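Local coordinates for Spermidine/putrescine ABC transporter, periplasmic binding protein (Treponema pallidum, PDB 2V84) that probably captures polyamines such as spermidine and putrescine in the periplasm as the solute-binding lipoprotein of an ABC transporter, at residues V104-E109 and H299-A304; L129-I134 and F245-D250; E281-A286 and A303-K308; G293-I298 and P310-H315. All coordinates share one frame; numbering follows the deposited sequence. Where two conformers were deposited one is given.

In the fold
Contacts 1, 3 and 4 form one connected patch around the loop that follows helix 282-292, and contact 2 lies deeper, in the mixed sheet. Contacts 1 and 3 have centres about 10 Å apart, share Ala303 and Ala304, and meet where Phe106 CE2 lies 3.7 Å from Pro282 CD. Contact 4 is tied to contact 1 by Lys108 NZ to Ser296 O (2.7 Å), to contact 3 by Gln306 NE2 to Phe294 O (3.0 Å), and to contact 2 by Thr297 OG1 to Leu129 O (2.6 Å). Contact 2 comes closest to the predicted spermidine site: the side chains of Ala132 and Glu168 are about 4 Å apart, against about 10 Å for Tyr312 of contact 4.

Contact 1: V104-E109 and H299-A304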
loop_
_atom_site.group_PDB
_atom_site.type_symbol
_atom_site.label_atom_id
_atom_site.label_comp_id
_atom_site.label_asym_id
_atom_site.label_seq_id
_atom_site.Cartn_x
_atom_site.Cartn_y
_atom_site.Cartn_z
ATOM N N VAL A 104 10.136 18.018 3.768
ATOM C CA VAL A 104 10.153 16.892 4.709
ATOM C C VAL A 104 9.583 17.361 6.071
ATOM O O VAL A 104 9.125 16.550 6.888
ATOM C CB VAL A 104 11.600 16.277 4.703
ATOM C CG1 VAL A 104 12.504 16.724 5.875
ATOM C CG2 VAL A 104 11.633 14.814 4.372
ATOM N N GLN A 105 9.571 18.675 6.286
ATOM C CA GLN A 105 8.967 19.244 7.489
ATOM C C GLN A 105 7.438 19.102 7.523
ATOM O O GLN A 105 6.807 19.394 8.540
ATOM C CB GLN A 105 9.396 20.705 7.673
ATOM C CG GLN A 105 10.845 20.860 8.105
ATOM C CD GLN A 105 11.196 19.988 9.294
ATOM O OE1 GLN A 105 10.693 20.194 10.400
ATOM N NE2 GLN A 105 12.061 19.006 9.073
ATOM N N PHE A 106 6.847 18.647 6.420
ATOM C CA PHE A 106 5.394 18.432 6.376
ATOM C C PHE A 106 4.979 17.018 6.793
ATOM O O PHE A 106 3.776 16.703 6.834
ATOM C CB PHE A 106 4.862 18.741 4.985
ATOM C CG PHE A 106 5.008 20.173 4.590
ATOM C CD1 PHE A 106 4.634 21.188 5.460
ATOM C CD2 PHE A 106 5.499 20.512 3.335
ATOM C CE1 PHE A 106 4.763 22.525 5.087
ATOM C CE2 PHE A 106 5.621 21.831 2.954
ATOM C CZ PHE A 106 5.263 22.841 3.831
ATOM N N ILE A 107 5.968 16.182 7.102
ATOM C CA ILE A 107 5.715 14.789 7.481
ATOM C C ILE A 107 5.226 14.820 8.929
ATOM O O ILE A 107 5.919 15.320 9.816
ATOM C CB ILE A 107 6.957 13.854 7.229
ATOM C CG1 ILE A 107 7.301 13.729 5.729
ATOM C CG2 ILE A 107 6.734 12.437 7.750
ATOM C CD1 ILE A 107 6.161 13.229 4.870
ATOM N N LYS A 108 4.008 14.328 9.154
ATOM C CA LYS A 108 3.385 14.328 10.487
ATOM C C LYS A 108 4.285 13.652 11.512
ATOM O O LYS A 108 4.939 12.678 11.207
ATOM C CB LYS A 108 2.028 13.608 10.453
ATOM C CG LYS A 108 0.889 14.443 9.896
ATOM C CD LYS A 108 -0.440 13.693 9.815
ATOM C CE LYS A 108 -1.516 14.627 9.261
ATOM N NZ LYS A 108 -2.892 14.061 9.099
ATOM N N GLU A 109 4.297 14.159 12.741
ATOM C CA GLU A 109 5.082 13.524 13.809
ATOM C C GLU A 109 4.663 12.063 14.056
ATOM O O GLU A 109 5.514 11.202 14.331
ATOM C CB GLU A 109 4.995 14.334 15.106
ATOM C CG GLU A 109 5.836 13.768 16.264
ATOM C CD GLU A 109 7.276 13.412 15.858
ATOM O OE1 GLU A 109 7.972 14.264 15.254
ATOM O OE2 GLU A 109 7.708 12.270 16.146
ATOM N N HIS A 299 0.854 13.930 5.857
ATOM C CA HIS A 299 1.206 15.305 5.491
ATOM C C HIS A 299 0.391 16.270 6.320
ATOM O O HIS A 299 -0.856 16.227 6.301
ATOM C CB HIS A 299 0.927 15.521 3.995
ATOM C CG HIS A 299 1.643 16.694 3.393
ATOM N ND1 HIS A 299 1.266 18.003 3.621
ATOM C CD2 HIS A 299 2.690 16.753 2.530
ATOM C CE1 HIS A 299 2.056 18.813 2.940
ATOM N NE2 HIS A 299 2.928 18.080 2.272
ATOM N N ARG A 300 1.071 17.159 7.038
ATOM C CA ARG A 300 0.332 18.048 7.947
ATOM C C ARG A 300 -0.365 19.258 7.344
ATOM O O ARG A 300 -1.155 19.899 8.025
ATOM C CB ARG A 300 1.073 18.348 9.263
ATOM C CG ARG A 300 2.549 18.434 9.202
ATOM C CD ARG A 300 3.107 18.766 10.567
ATOM N NE ARG A 300 4.142 19.790 10.455
ATOM C CZ ARG A 300 3.942 21.091 10.629
ATOM N NH1 ARG A 300 2.741 21.553 10.946
ATOM N NH2 ARG A 300 4.951 21.934 10.488
ATOM N N GLU A 301 -0.130 19.531 6.063
ATOM C CA GLU A 301 -0.764 20.663 5.395
ATOM C C GLU A 301 -1.788 20.228 4.362
ATOM O O GLU A 301 -2.793 20.909 4.170
ATOM C CB GLU A 301 0.288 21.546 4.708
ATOM C CG GLU A 301 1.284 22.185 5.662
ATOM C CD GLU A 301 0.618 23.085 6.660
ATOM O OE1 GLU A 301 0.135 24.160 6.231
ATOM O OE2 GLU A 301 0.580 22.727 7.866
ATOM N N ALA A 302 -1.547 19.083 3.724
ATOM C CA ALA A 302 -2.239 18.751 2.485
ATOM C C ALA A 302 -3.769 18.675 2.540
ATOM O O ALA A 302 -4.432 18.987 1.551
ATOM C CB ALA A 302 -1.652 17.517 1.860
ATOM N N ALA A 303 -4.334 18.272 3.676
ATOM C CA ALA A 303 -5.793 18.164 3.803
ATOM C C ALA A 303 -6.536 19.493 3.555
ATOM O O ALA A 303 -7.655 19.494 3.030
ATOM C CB ALA A 303 -6.173 17.563 5.153
ATOM N N ALA A 304 -5.897 20.602 3.918
ATOM C CA ALA A 304 -6.452 21.958 3.742
ATOM C C ALA A 304 -6.554 22.385 2.272
ATOM O O ALA A 304 -7.265 23.353 1.922
ATOM C CB ALA A 304 -5.603 22.962 4.510
HETATM O O HOH W 1 7.608 21.839 10.598
#
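Phe106 and His299 lie side by side and point the same way, but their rings hardly overlap: the planes are 29° apart and the centroids 5.0 Å. What covers the imidazole is Phe106 CB, which sits over one face 3.6 Å from the centroid of the His299 ring, a CH-pi contact. With CG of His299 anti to the backbone N (chi1 -161°), the ring lies under that methylene, and ND1 accepts from Glu301 N. NE2 bonds to Leu280 O. Glu301 crosses the Phe106 ring at a slant, its CG 3.5 Å from Phe106 CD1.

Arg300 N donates to Phe106 O at 2.8 Å, in the carbonyl plane, beside a single bridge between Ile107 and His299. The Arg300 side chain bends at chi3 and gives a weak NE bond of 3.3 Å to Gln105 O, which a water links to Arg300 NH2. Lys108 runs extended past the His299 backbone, CE 3.4 Å from His299 O, and NZ reaches Ser296 O and Glu314 OE1. Both imidazole nitrogens thus have partners, consistent with a neutral His299 protonated on NE2, while the Arg300 guanidinium has the weak bond, the water and a long, purely electrostatic pairing with Glu301.

Contact 2: L129-I134 and F245-D250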
loop_
_atom_site.group_PDB
_atom_site.type_symbol
_atom_site.label_atom_id
_atom_site.label_comp_id
_atom_site.label_asym_id
_atom_site.label_seq_id
_atom_site.Cartn_x
_atom_site.Cartn_y
_atom_site.Cartn_z
ATOM N N LEU A 129 0.781 6.504 3.249
ATOM C CA LEU A 129 0.475 5.465 4.232
ATOM C C LEU A 129 -1.009 5.185 4.108
ATOM O O LEU A 129 -1.817 6.114 4.210
ATOM C CB LEU A 129 0.792 5.974 5.649
ATOM C CG LEU A 129 0.715 5.007 6.844
ATOM C CD1 LEU A 129 1.600 5.514 7.931
ATOM C CD2 LEU A 129 -0.735 4.842 7.351
ATOM N N GLY A 130 -1.381 3.927 3.888
ATOM C CA GLY A 130 -2.823 3.594 3.834
ATOM C C GLY A 130 -2.998 2.159 4.257
ATOM O O GLY A 130 -2.115 1.581 4.893
ATOM N N ALA A 131 -4.140 1.575 3.910
ATOM C CA ALA A 131 -4.366 0.169 4.229
ATOM C C ALA A 131 -5.401 -0.365 3.285
ATOM O O ALA A 131 -6.328 0.356 2.868
ATOM C CB ALA A 131 -4.830 -0.009 5.680
ATOM N N ALA A 132 -5.240 -1.643 2.952
ATOM C CA ALA A 132 -6.283 -2.386 2.251
ATOM C C ALA A 132 -7.421 -2.571 3.225
ATOM O O ALA A 132 -7.249 -2.524 4.442
ATOM C CB ALA A 132 -5.765 -3.740 1.783
ATOM N N GLY A 133 -8.606 -2.781 2.694
ATOM C CA GLY A 133 -9.744 -3.053 3.551
ATOM C C GLY A 133 -10.725 -3.929 2.802
ATOM O O GLY A 133 -10.333 -4.744 1.964
ATOM N N ILE A 134 -12.004 -3.771 3.123
ATOM C CA ILE A 134 -13.047 -4.618 2.551
ATOM C C ILE A 134 -14.140 -3.722 2.016
ATOM O O ILE A 134 -14.559 -2.788 2.697
ATOM C CB ILE A 134 -13.659 -5.568 3.648
ATOM C CG1 ILE A 134 -12.559 -6.389 4.338
ATOM C CG2 ILE A 134 -14.747 -6.487 3.045
ATOM C CD1 ILE A 134 -12.995 -7.023 5.665
ATOM N N PHE A 245 -17.025 0.548 2.216
ATOM C CA PHE A 245 -15.636 0.180 2.299
ATOM C C PHE A 245 -15.220 0.497 3.714
ATOM O O PHE A 245 -15.515 1.592 4.207
ATOM C CB PHE A 245 -14.762 0.983 1.310
ATOM C CG PHE A 245 -13.315 0.712 1.477
ATOM C CD1 PHE A 245 -12.714 -0.357 0.818
ATOM C CD2 PHE A 245 -12.562 1.456 2.379
ATOM C CE1 PHE A 245 -11.395 -0.657 1.065
ATOM C CE2 PHE A 245 -11.242 1.174 2.596
ATOM C CZ PHE A 245 -10.656 0.109 1.947
ATOM N N PHE A 246 -14.542 -0.448 4.359
ATOM C CA PHE A 246 -14.008 -0.246 5.707
ATOM C C PHE A 246 -12.719 -1.010 5.889
ATOM O O PHE A 246 -12.512 -2.057 5.287
ATOM C CB PHE A 246 -15.012 -0.705 6.788
ATOM C CG PHE A 246 -15.564 -2.080 6.556
ATOM C CD1 PHE A 246 -16.684 -2.266 5.750
ATOM C CD2 PHE A 246 -14.998 -3.185 7.167
ATOM C CE1 PHE A 246 -17.200 -3.545 5.516
ATOM C CE2 PHE A 246 -15.498 -4.456 6.946
ATOM C CZ PHE A 246 -16.609 -4.641 6.112
ATOM N N ILE A 247 -11.855 -0.480 6.741
ATOM C CA ILE A 247 -10.713 -1.228 7.239
ATOM C C ILE A 247 -11.170 -1.687 8.623
ATOM O O ILE A 247 -11.529 -0.844 9.441
ATOM C CB ILE A 247 -9.464 -0.318 7.346
ATOM C CG1 ILE A 247 -9.114 0.273 5.975
ATOM C CG2 ILE A 247 -8.284 -1.071 8.004
ATOM C CD1 ILE A 247 -8.548 1.698 6.013
ATOM N N PRO A 248 -11.198 -3.017 8.887
ATOM C CA PRO A 248 -11.687 -3.513 10.163
ATOM C C PRO A 248 -10.978 -2.855 11.357
ATOM O O PRO A 248 -9.744 -2.791 11.381
ATOM C CB PRO A 248 -11.380 -5.010 10.083
ATOM C CG PRO A 248 -11.506 -5.296 8.609
ATOM C CD PRO A 248 -10.845 -4.119 7.969
ATOM N N GLN A 249 -11.768 -2.364 12.310
ATOM C CA GLN A 249 -11.265 -1.529 13.408
ATOM C C GLN A 249 -11.177 -2.269 14.744
ATOM O O GLN A 249 -10.626 -1.729 15.717
ATOM C CB GLN A 249 -12.132 -0.268 13.558
ATOM C CG GLN A 249 -12.132 0.674 12.344
ATOM C CD GLN A 249 -10.793 1.365 12.097
ATOM O OE1 GLN A 249 -10.274 2.068 12.958
ATOM N NE2 GLN A 249 -10.239 1.171 10.917
ATOM N N ASP A 250 -11.711 -3.493 14.799
ATOM C CA ASP A 250 -11.729 -4.264 16.049
ATOM C C ASP A 250 -10.445 -5.072 16.275
ATOM O O ASP A 250 -10.285 -5.718 17.308
ATOM C CB ASP A 250 -12.994 -5.140 16.151
ATOM C CG ASP A 250 -12.997 -6.314 15.171
ATOM O OD1 ASP A 250 -12.603 -6.145 13.985
ATOM O OD2 ASP A 250 -13.431 -7.411 15.600
#
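Ile134 and Phe246 form an antiparallel hydrogen-bonded pair that joins strand 125-137 to strand 243-246. Ile134 N donates to Phe246 O at 2.8 Å, and Phe246 N returns a bond of 2.9 Å to Ile134 O, with N-H...O angles of 164° and 161°. Packing is tight around this pair. The Phe246 ring, its CG held between the backbone N and the carbonyl carbon (chi1 50°), turns back over its own strand partner: one face takes Ile134 O, and Ile134 CB makes a CH-pi contact 4.2 Å from the ring centroid. Farther out, the Ile134 side chain crosses that of Pro248 at about a right angle, CD1 3.7 Å from Pro248 CG. Gly133 is closed in as well: its CA lies 3.4 Å from Phe246 O, and Phe245 CZ stands 3.6 Å from Gly133 N.

The other end is looser. Past Pro248 the second segment leaves the first, and toward Ala131 the contact thins to the Ile247 side chain, CG1 3.7 Å from Ala132 O and CD1 4.1 Å from Ala131 CB. Ala132 lies near Glu168 of the predicted spermidine site. Gln249 and the exposed Asp250 make no contact with residues 129-134; Gln249 NE2 instead bonds back to Ile247 O and to Asp316. Backbone polarity is therefore met at the strand pair, while the surrounding cohesion is apolar.

Contact 3: E281-A286 and A303-K308; sequences EPAHYA and AAYQKK
Tyr305 lays the face of its ring over the first turn of helix 282-292. Pro282 CB stands 3.5 Å above the ring plane, displaced toward the rim, and 3.7 Å from the centroid of the Tyr305 ring; the line between them is 17° off the ring normal, a CH-pi contact. The nearest ring atom, Tyr305 CE1, is 3.6 Å from Pro282 CB. At the other border of the ring, Tyr305 CD2 meets Ala283 CB at 3.9 Å. Nearer the backbone, Ala286 CB touches Tyr305 CB at 3.5 Å, and Gln306 CG comes to 3.7 Å from the same Ala286 CB. No hydrogen bond crosses between the segments; the side chains meet through carbon atoms.

The helical partner is set by its own N-terminal turn. Glu281 is at the N-cap position and Pro282 is the first helical residue, and the i to i+4 bonds Tyr285 N to Glu281 O and Ala286 N to Pro282 O place Pro282 and Ala286 one turn apart, both with CB directed toward the loop. Tyr305 spans that spacing because its CG is anti to the carbonyl carbon (chi1 -72°), which sends the ring along the helix toward Pro282.

Beyond this layer, polar bonds fix the loop to the end of this helix and just beyond it. Gln306 extends past Ala286 so that NE2 reaches Asp290 OD1 on the helix and Phe294 O after it, while Asp290 also accepts the backbone N-H groups of Lys307 and Lys308. On the far side of Pro282, its ring packs on Phe106, and Tyr285 stacks with His299.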
loop_
_atom_site.group_PDB
_atom_site.type_symbol
_atom_site.label_atom_id
_atom_site.label_comp_id
_atom_site.label_asym_id
_atom_site.label_seq_id
_atom_site.Cartn_x
_atom_site.Cartn_y
_atom_site.Cartn_z
ATOM N N GLU A 281 5.199 19.321 -1.696
ATOM C CA GLU A 281 4.565 20.640 -1.688
ATOM C C GLU A 281 3.072 20.427 -1.420
ATOM O O GLU A 281 2.472 19.581 -2.059
ATOM C CB GLU A 281 4.774 21.348 -3.024
ATOM C CG GLU A 281 4.799 22.861 -2.926
ATOM C CD GLU A 281 6.013 23.410 -2.189
ATOM O OE1 GLU A 281 7.154 23.305 -2.727
ATOM O OE2 GLU A 281 5.816 23.987 -1.087
ATOM N N PRO A 282 2.489 21.174 -0.463
ATOM C CA PRO A 282 1.119 20.968 0.046
ATOM C C PRO A 282 0.034 20.818 -1.014
ATOM O O PRO A 282 -0.793 19.903 -0.918
ATOM C CB PRO A 282 0.879 22.230 0.870
ATOM C CG PRO A 282 2.232 22.546 1.392
ATOM C CD PRO A 282 3.140 22.294 0.239
ATOM N N ALA A 283 0.032 21.718 -2.003
ATOM C CA ALA A 283 -0.952 21.663 -3.084
ATOM C C ALA A 283 -0.743 20.476 -4.010
ATOM O O ALA A 283 -1.714 19.893 -4.515
ATOM C CB ALA A 283 -0.953 22.966 -3.882
ATOM N N HIS A 284 0.524 20.118 -4.217
ATOM C CA HIS A 284 0.907 19.023 -5.100
ATOM C C HIS A 284 0.721 17.662 -4.442
ATOM O O HIS A 284 0.407 16.680 -5.120
ATOM C CB HIS A 284 2.346 19.212 -5.569
ATOM C CG HIS A 284 2.524 20.397 -6.467
ATOM N ND1 HIS A 284 2.746 21.671 -5.985
ATOM C CD2 HIS A 284 2.485 20.507 -7.814
ATOM C CE1 HIS A 284 2.855 22.509 -6.999
ATOM N NE2 HIS A 284 2.708 21.827 -8.121
ATOM N N TYR A 285 0.923 17.614 -3.127
ATOM C CA TYR A 285 0.581 16.434 -2.339
ATOM C C TYR A 285 -0.930 16.247 -2.261
ATOM O O TYR A 285 -1.433 15.131 -2.415
ATOM C CB TYR A 285 1.188 16.455 -0.936
ATOM C CG TYR A 285 1.184 15.055 -0.365
ATOM C CD1 TYR A 285 2.100 14.104 -0.812
ATOM C CD2 TYR A 285 0.248 14.674 0.583
ATOM C CE1 TYR A 285 2.102 12.820 -0.319
ATOM C CE2 TYR A 285 0.227 13.380 1.085
ATOM C CZ TYR A 285 1.147 12.458 0.621
ATOM O OH TYR A 285 1.139 11.170 1.105
ATOM N N ALA A 286 -1.656 17.343 -2.065
ATOM C CA ALA A 286 -3.113 17.281 -2.050
ATOM C C ALA A 286 -3.667 16.812 -3.393
ATOM O O ALA A 286 -4.608 16.036 -3.419
ATOM C CB ALA A 286 -3.702 18.594 -1.660
ATOM N N ALA A 303 -4.334 18.272 3.676
ATOM C CA ALA A 303 -5.793 18.164 3.803
ATOM C C ALA A 303 -6.536 19.493 3.555
ATOM O O ALA A 303 -7.655 19.494 3.030
ATOM C CB ALA A 303 -6.173 17.563 5.153
ATOM N N ALA A 304 -5.897 20.602 3.918
ATOM C CA ALA A 304 -6.452 21.958 3.742
ATOM C C ALA A 304 -6.554 22.385 2.272
ATOM O O ALA A 304 -7.265 23.353 1.922
ATOM C CB ALA A 304 -5.603 22.962 4.510
ATOM N N TYR A 305 -5.846 21.643 1.431
ATOM C CA TYR A 305 -5.648 21.957 0.026
ATOM C C TYR A 305 -6.419 20.977 -0.846
ATOM O O TYR A 305 -6.453 21.117 -2.066
ATOM C CB TYR A 305 -4.158 21.836 -0.300
ATOM C CG TYR A 305 -3.268 22.930 0.259
ATOM C CD1 TYR A 305 -2.849 22.917 1.584
ATOM C CD2 TYR A 305 -2.814 23.965 -0.557
ATOM C CE1 TYR A 305 -2.026 23.915 2.091
ATOM C CE2 TYR A 305 -1.987 24.972 -0.060
ATOM C CZ TYR A 305 -1.595 24.945 1.260
ATOM O OH TYR A 305 -0.776 25.951 1.736
ATOM N N GLN A 306 -7.001 19.953 -0.216
ATOM C CA GLN A 306 -7.694 18.891 -0.939
ATOM C C GLN A 306 -9.083 19.323 -1.423
ATOM O O GLN A 306 -9.790 20.073 -0.745
ATOM C CB GLN A 306 -7.812 17.641 -0.073
ATOM C CG GLN A 306 -6.508 16.870 0.087
ATOM C CD GLN A 306 -6.706 15.551 0.812
ATOM O OE1 GLN A 306 -6.396 15.428 1.984
ATOM N NE2 GLN A 306 -7.246 14.570 0.113
ATOM N N LYS A 307 -9.451 18.827 -2.600
ATOM C CA LYS A 307 -10.770 19.046 -3.174
ATOM C C LYS A 307 -11.669 17.817 -2.998
ATOM O O LYS A 307 -12.883 17.916 -3.149
ATOM C CB LYS A 307 -10.661 19.398 -4.670
ATOM C CG LYS A 307 -9.709 20.548 -5.027
ATOM C CD LYS A 307 -10.168 21.876 -4.451
ATOM C CE LYS A 307 -9.374 23.051 -5.024
ATOM N NZ LYS A 307 -7.964 23.056 -4.525
ATOM N N LYS A 308 -11.077 16.667 -2.684
ATOM C CA LYS A 308 -11.830 15.425 -2.614
ATOM C C LYS A 308 -11.989 14.905 -1.178
ATOM O O LYS A 308 -11.021 14.856 -0.407
ATOM C CB LYS A 308 -11.201 14.359 -3.530
ATOM C CG LYS A 308 -12.064 13.117 -3.729
ATOM C CD LYS A 308 -11.568 12.218 -4.855
ATOM C CE LYS A 308 -12.382 10.931 -4.907
ATOM N NZ LYS A 308 -13.860 11.184 -4.994
#

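Contact 4: G293-I298 and P310-H315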
loop_
_atom_site.group_PDB
_atom_site.type_symbol
_atom_site.label_atom_id
_atom_site.label_comp_id
_atom_site.label_asym_id
_atom_site.label_seq_id
_atom_site.Cartn_x
_atom_site.Cartn_y
_atom_site.Cartn_z
ATOM N N GLY A 293 -8.638 9.597 -3.755
ATOM C CA GLY A 293 -9.562 9.653 -2.614
ATOM C C GLY A 293 -8.893 9.292 -1.301
ATOM O O GLY A 293 -9.530 8.775 -0.401
ATOM N N PHE A 294 -7.589 9.560 -1.213
ATOM C CA PHE A 294 -6.795 9.294 -0.029
ATOM C C PHE A 294 -6.944 10.407 0.999
ATOM O O PHE A 294 -7.103 11.576 0.627
ATOM C CB PHE A 294 -5.331 9.271 -0.424
ATOM C CG PHE A 294 -4.903 8.089 -1.231
ATOM C CD1 PHE A 294 -5.588 6.874 -1.188
ATOM C CD2 PHE A 294 -3.715 8.166 -1.962
ATOM C CE1 PHE A 294 -5.111 5.772 -1.907
ATOM C CE2 PHE A 294 -3.226 7.075 -2.658
ATOM C CZ PHE A 294 -3.916 5.889 -2.649
ATOM N N PRO A 295 -6.907 10.058 2.298
ATOM C CA PRO A 295 -6.805 11.076 3.340
ATOM C C PRO A 295 -5.353 11.472 3.520
ATOM O O PRO A 295 -4.460 10.756 3.076
ATOM C CB PRO A 295 -7.300 10.340 4.582
ATOM C CG PRO A 295 -6.834 8.920 4.349
ATOM C CD PRO A 295 -6.984 8.693 2.872
ATOM N N SER A 296 -5.112 12.607 4.161
ATOM C CA SER A 296 -3.752 13.057 4.353
ATOM C C SER A 296 -3.147 12.370 5.577
ATOM O O SER A 296 -2.993 12.975 6.631
ATOM C CB SER A 296 -3.689 14.591 4.477
ATOM O OG SER A 296 -2.355 15.069 4.352
ATOM N N THR A 297 -2.795 11.101 5.421
ATOM C CA THR A 297 -2.200 10.312 6.508
ATOM C C THR A 297 -0.802 10.755 6.938
ATOM O O THR A 297 -0.448 10.601 8.101
ATOM C CB THR A 297 -2.166 8.818 6.151
ATOM O OG1 THR A 297 -1.582 8.662 4.854
ATOM C CG2 THR A 297 -3.574 8.268 6.122
ATOM N N ILE A 298 -0.004 11.312 6.014
ATOM C CA ILE A 298 1.400 11.617 6.345
ATOM C C ILE A 298 1.746 13.098 6.377
ATOM O O ILE A 298 2.815 13.475 6.862
ATOM C CB ILE A 298 2.439 10.915 5.383
ATOM C CG1 ILE A 298 2.476 11.580 3.998
ATOM C CG2 ILE A 298 2.186 9.415 5.290
ATOM C CD1 ILE A 298 3.646 11.146 3.145
ATOM N N PRO A 310 -12.050 12.066 1.312
ATOM C CA PRO A 310 -11.384 10.762 1.295
ATOM C C PRO A 310 -12.339 9.570 1.474
ATOM O O PRO A 310 -13.372 9.692 2.128
ATOM C CB PRO A 310 -10.406 10.842 2.481
ATOM C CG PRO A 310 -10.287 12.284 2.811
ATOM C CD PRO A 310 -11.605 12.892 2.450
ATOM N N TYR A 311 -11.960 8.426 0.896
ATOM C CA TYR A 311 -12.737 7.184 0.982
ATOM C C TYR A 311 -12.624 6.524 2.342
ATOM O O TYR A 311 -13.463 5.724 2.719
ATOM C CB TYR A 311 -12.325 6.199 -0.112
ATOM C CG TYR A 311 -12.724 6.663 -1.492
ATOM C CD1 TYR A 311 -13.981 7.195 -1.717
ATOM C CD2 TYR A 311 -11.841 6.577 -2.573
ATOM C CE1 TYR A 311 -14.368 7.630 -2.968
ATOM C CE2 TYR A 311 -12.224 7.022 -3.848
ATOM C CZ TYR A 311 -13.491 7.537 -4.025
ATOM O OH TYR A 311 -13.914 7.968 -5.259
ATOM N N TYR A 312 -11.562 6.850 3.059
ATOM C CA TYR A 312 -11.429 6.501 4.464
ATOM C C TYR A 312 -10.685 7.649 5.153
ATOM O O TYR A 312 -10.057 8.469 4.466
ATOM C CB TYR A 312 -10.723 5.160 4.631
ATOM C CG TYR A 312 -9.406 4.997 3.895
ATOM C CD1 TYR A 312 -8.198 5.324 4.511
ATOM C CD2 TYR A 312 -9.362 4.473 2.603
ATOM C CE1 TYR A 312 -6.970 5.160 3.833
ATOM C CE2 TYR A 312 -8.126 4.283 1.924
ATOM C CZ TYR A 312 -6.945 4.637 2.546
ATOM O OH TYR A 312 -5.714 4.454 1.914
ATOM N N SER A 313 -10.797 7.752 6.478
ATOM C CA SER A 313 -10.104 8.825 7.202
ATOM C C SER A 313 -8.755 8.335 7.684
ATOM O O SER A 313 -8.491 7.138 7.661
ATOM C CB SER A 313 -10.937 9.396 8.360
ATOM O OG SER A 313 -10.813 8.605 9.521
ATOM N N GLU A 314 -7.899 9.270 8.100
ATOM C CA GLU A 314 -6.556 8.944 8.574
ATOM C C GLU A 314 -6.642 8.264 9.930
ATOM O O GLU A 314 -5.731 7.543 10.332
ATOM C CB GLU A 314 -5.659 10.201 8.645
ATOM C CG GLU A 314 -6.169 11.294 9.572
ATOM C CD GLU A 314 -5.054 12.052 10.286
ATOM O OE1 GLU A 314 -3.862 11.687 10.133
ATOM O OE2 GLU A 314 -5.379 13.019 11.016
ATOM N N HIS A 315 -7.748 8.512 10.633
ATOM C CA HIS A 315 -7.984 7.921 11.935
ATOM C C HIS A 315 -8.284 6.423 11.825
ATOM O O HIS A 315 -8.181 5.699 12.812
ATOM C CB HIS A 315 -9.127 8.643 12.647
ATOM C CG HIS A 315 -8.918 10.121 12.769
ATOM N ND1 HIS A 315 -7.984 10.675 13.621
ATOM C CD2 HIS A 315 -9.511 11.163 12.135
ATOM C CE1 HIS A 315 -8.016 11.991 13.512
ATOM N NE2 HIS A 315 -8.938 12.313 12.622
#
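Pro295, Gly293 and Glu314 have the largest shares of this contact, together about half of the buried surface. The Pro295 ring is wedged between Pro310 and Tyr312. Its CB is 3.8 Å from Pro310 CB, and its CD lies over one face of the Tyr312 ring, 4.1 Å from the centroid, in a CH-pi contact that brings the two side chains across each other at about a right angle. The phenol sits there because Tyr312 CG lies between the backbone N and the carbonyl carbon (chi1 51°). Pro295 CG also presses on Tyr312 O at 3.3 Å, and that buried carbonyl oxygen has no hydrogen-bond partner in the model.

Gly293 leaves the helix with positive phi (75°), and its carbonyl accepts from Tyr311 N at 2.8 Å, in the carbonyl plane. The Tyr311 ring comes close, CD2 3.8 Å from Gly293 CA. Glu314 slides past Thr297 in the opposite direction, its CB 3.8 Å from Thr297 CG2, and carries OE1 to a salt bridge with Lys108.

The two loop segments together pack between helix 282-292, which Phe294 meets at Leu289, and helix 228-234, where Ala228 touches Tyr311 and Tyr312. Strand 125-137 adjoins them: Tyr128 stacks on Phe294 and bonds to Tyr312 OH, and Leu129 O accepts from Thr297 OG1.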